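Local coordinates for protein endonuclease III (Geobacillus stearothermophilus, PDB 1ORP) that probably excises oxidised pyrimidine bases from DNA as a base excision repair glycosylase with associated lyase activity, at residues D142-R147 against R183-G188. Sequence-based numbering, arbitrary orientation.
With nucleotides of chain B.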
# COMPACT_ATOMS: atom_id res chain seq x y z
N ASP C 142 2.63 2.87 -4.06
CA ASP C 142 2.53 3.91 -3.04
C ASP C 142 3.76 4.81 -3.12
O ASP C 142 4.54 4.74 -4.08
CB ASP C 142 2.49 3.28 -1.65
CG ASP C 142 3.86 2.79 -1.21
OD1 ASP C 142 4.54 2.14 -2.03
OD2 ASP C 142 4.27 3.06 -0.06
N THR C 143 3.95 5.62 -2.08
CA THR C 143 5.10 6.51 -2.03
C THR C 143 6.40 5.74 -2.13
O THR C 143 7.27 6.12 -2.89
CB THR C 143 5.10 7.38 -0.72
OG1 THR C 143 6.16 8.34 -0.80
CG2 THR C 143 5.30 6.54 0.52
N HIS C 144 6.53 4.65 -1.39
CA HIS C 144 7.76 3.86 -1.42
C HIS C 144 8.02 3.22 -2.78
O HIS C 144 9.09 3.42 -3.36
CB HIS C 144 7.74 2.76 -0.34
CG HIS C 144 7.62 3.29 1.05
ND1 HIS C 144 8.51 4.21 1.57
CD2 HIS C 144 6.69 3.09 2.01
CE1 HIS C 144 8.13 4.55 2.79
NE2 HIS C 144 7.02 3.88 3.08
N VAL C 145 7.06 2.45 -3.28
CA VAL C 145 7.24 1.77 -4.56
C VAL C 145 7.63 2.76 -5.65
O VAL C 145 8.56 2.51 -6.41
CB VAL C 145 5.96 1.02 -4.98
CG1 VAL C 145 6.16 0.37 -6.36
CG2 VAL C 145 5.62 -0.02 -3.93
N GLU C 146 6.94 3.89 -5.71
CA GLU C 146 7.25 4.89 -6.73
C GLU C 146 8.65 5.47 -6.59
O GLU C 146 9.39 5.59 -7.57
CB GLU C 146 6.23 6.03 -6.69
CG GLU C 146 6.48 7.07 -7.75
CD GLU C 146 5.57 8.28 -7.63
OE1 GLU C 146 5.68 9.18 -8.49
OE2 GLU C 146 4.75 8.33 -6.67
N ARG C 147 9.02 5.85 -5.36
CA ARG C 147 10.34 6.42 -5.10
C ARG C 147 11.45 5.45 -5.49
O ARG C 147 12.41 5.82 -6.19
CB ARG C 147 10.48 6.77 -3.62
CG ARG C 147 11.79 7.48 -3.26
CD ARG C 147 11.81 7.90 -1.80
NE ARG C 147 11.94 6.75 -0.91
CZ ARG C 147 11.00 6.34 -0.06
NH1 ARG C 147 9.86 7.00 0.03
NH2 ARG C 147 11.21 5.26 0.70
N ARG C 183 8.43 -6.47 -0.89
CA ARG C 183 9.87 -6.33 -0.85
C ARG C 183 10.27 -4.90 -1.20
O ARG C 183 11.14 -4.30 -0.55
CB ARG C 183 10.54 -7.29 -1.81
CG ARG C 183 10.54 -8.72 -1.31
CD ARG C 183 10.98 -9.68 -2.39
NE ARG C 183 10.95 -11.06 -1.93
CZ ARG C 183 10.80 -12.10 -2.75
NH1 ARG C 183 10.66 -11.90 -4.05
NH2 ARG C 183 10.78 -13.34 -2.26
N MET C 184 9.61 -4.34 -2.21
CA MET C 184 9.91 -2.97 -2.60
C MET C 184 9.50 -2.00 -1.50
O MET C 184 10.19 -1.01 -1.24
CB MET C 184 9.21 -2.61 -3.93
CG MET C 184 9.80 -3.32 -5.15
SD MET C 184 9.15 -2.72 -6.75
CE MET C 184 9.87 -1.07 -6.77
N ILE C 185 8.37 -2.28 -0.84
CA ILE C 185 7.90 -1.43 0.25
C ILE C 185 8.96 -1.45 1.34
O ILE C 185 9.44 -0.41 1.78
CB ILE C 185 6.57 -1.94 0.86
CG1 ILE C 185 5.44 -1.85 -0.16
CG2 ILE C 185 6.21 -1.08 2.07
CD1 ILE C 185 5.04 -0.44 -0.51
N PHE C 186 9.33 -2.65 1.77
CA PHE C 186 10.34 -2.82 2.81
C PHE C 186 11.64 -2.16 2.42
O PHE C 186 12.25 -1.44 3.23
CB PHE C 186 10.56 -4.30 3.09
CG PHE C 186 9.65 -4.85 4.15
CD1 PHE C 186 8.31 -4.51 4.17
CD2 PHE C 186 10.15 -5.65 5.17
CE1 PHE C 186 7.46 -4.95 5.18
CE2 PHE C 186 9.32 -6.10 6.20
CZ PHE C 186 7.96 -5.75 6.20
N PHE C 187 12.05 -2.39 1.17
CA PHE C 187 13.29 -1.80 0.67
C PHE C 187 13.26 -0.28 0.81
O PHE C 187 14.24 0.32 1.23
CB PHE C 187 13.52 -2.14 -0.81
CG PHE C 187 14.83 -1.62 -1.36
CD1 PHE C 187 16.03 -2.30 -1.12
CD2 PHE C 187 14.87 -0.42 -2.07
CE1 PHE C 187 17.25 -1.79 -1.59
CE2 PHE C 187 16.08 0.09 -2.54
CZ PHE C 187 17.27 -0.59 -2.29
N GLY C 188 12.12 0.32 0.49
CA GLY C 188 12.00 1.76 0.56
C GLY C 188 11.72 2.30 1.95
O GLY C 188 12.07 3.44 2.26
P DA B 6 7.52 8.90 2.67
OP1 DA B 6 8.52 7.88 2.28
OP2 DA B 6 6.73 9.60 1.62
O5' DA B 6 6.50 8.22 3.69
C5' DA B 6 6.97 7.63 4.89
C4' DA B 6 5.82 7.33 5.81
O4' DA B 6 5.24 8.56 6.29
C3' DA B 6 4.68 6.54 5.16
O3' DA B 6 4.15 5.61 6.10
C2' DA B 6 3.64 7.61 4.86
C1' DA B 6 3.84 8.58 6.01
N9 DA B 6 3.47 9.96 5.71
C8 DA B 6 3.73 10.69 4.58
N7 DA B 6 3.25 11.91 4.61
C5 DA B 6 2.64 12.00 5.85
C6 DA B 6 1.95 13.04 6.49
N6 DA B 6 1.75 14.25 5.96
N1 DA B 6 1.46 12.79 7.73
C2 DA B 6 1.66 11.59 8.27
N3 DA B 6 2.29 10.53 7.77
C4 DA B 6 2.76 10.80 6.54
P DG B 8 1.01 6.43 0.77
OP1 DG B 8 1.86 6.77 -0.39
OP2 DG B 8 1.21 7.16 2.06
O5' DG B 8 -0.52 6.58 0.38
C5' DG B 8 -0.98 6.32 -0.94
C4' DG B 8 -2.47 6.53 -1.01
O4' DG B 8 -2.77 7.89 -0.62
C3' DG B 8 -3.14 6.32 -2.37
O3' DG B 8 -4.40 5.70 -2.14
C2' DG B 8 -3.30 7.73 -2.91
C1' DG B 8 -3.46 8.58 -1.66
N9 DG B 8 -2.88 9.92 -1.74
C8 DG B 8 -1.69 10.28 -2.33
N7 DG B 8 -1.44 11.56 -2.23
C5 DG B 8 -2.53 12.07 -1.53
C6 DG B 8 -2.82 13.41 -1.12
O6 DG B 8 -2.16 14.43 -1.29
N1 DG B 8 -4.04 13.48 -0.45
C2 DG B 8 -4.87 12.42 -0.21
N2 DG B 8 -6.01 12.69 0.45
N3 DG B 8 -4.61 11.18 -0.58
C4 DG B 8 -3.43 11.07 -1.23
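The DNA-binding site of this HhH-GPD glycosylase is backed by the packing of V145 on I185 and M184 and of H144 on G188. The segment axes cross almost perpendicularly (86°) 8.1 Å apart, and the CA atoms of H144 and G188 come within 5.1 Å. At this approach G188 has no side chain to intervene. V145 splits its two methyls: CG2 meets I185 CD1 at 3.5 Å, a tight fit, while CG1 faces M184 CE at 4.0 Å; L168 of helix 161-171 touches both V145 and M184.

D142 is the N-cap of helix 143-152, at the position of the aspartate characteristic of the HhH-GPD family. Its OD1 accepts from V145 N (2.8 Å, 173°) and its OD2 from H144 N (3.1 Å), both from above the carboxylate plane, which restrains the group's rotation; OD2 also bonds a modified group bound in the site. The same helix start grips the DNA backbone, with T143 N donating to OP1 of DG8 of chain B (2.9 Å) and T143 OG1 to OP2 of DA6 of chain B.

T143 CG2 lies over the centre of one H144 ring face. At the ring edge, in plane, ND1 accepts from R147 NH2 (3.0 Å), whose chain bends at chi3 (71°), placing NH1 for a weak bond to OP1 of DA6 of chain B. H144 NE2 bonds the modified group. An alanine at H144 has no ND1 to accept from R147 NH2, so the guanidinium would probably be freer to turn beside the phosphate. C192 O is a further acceptor for NH2.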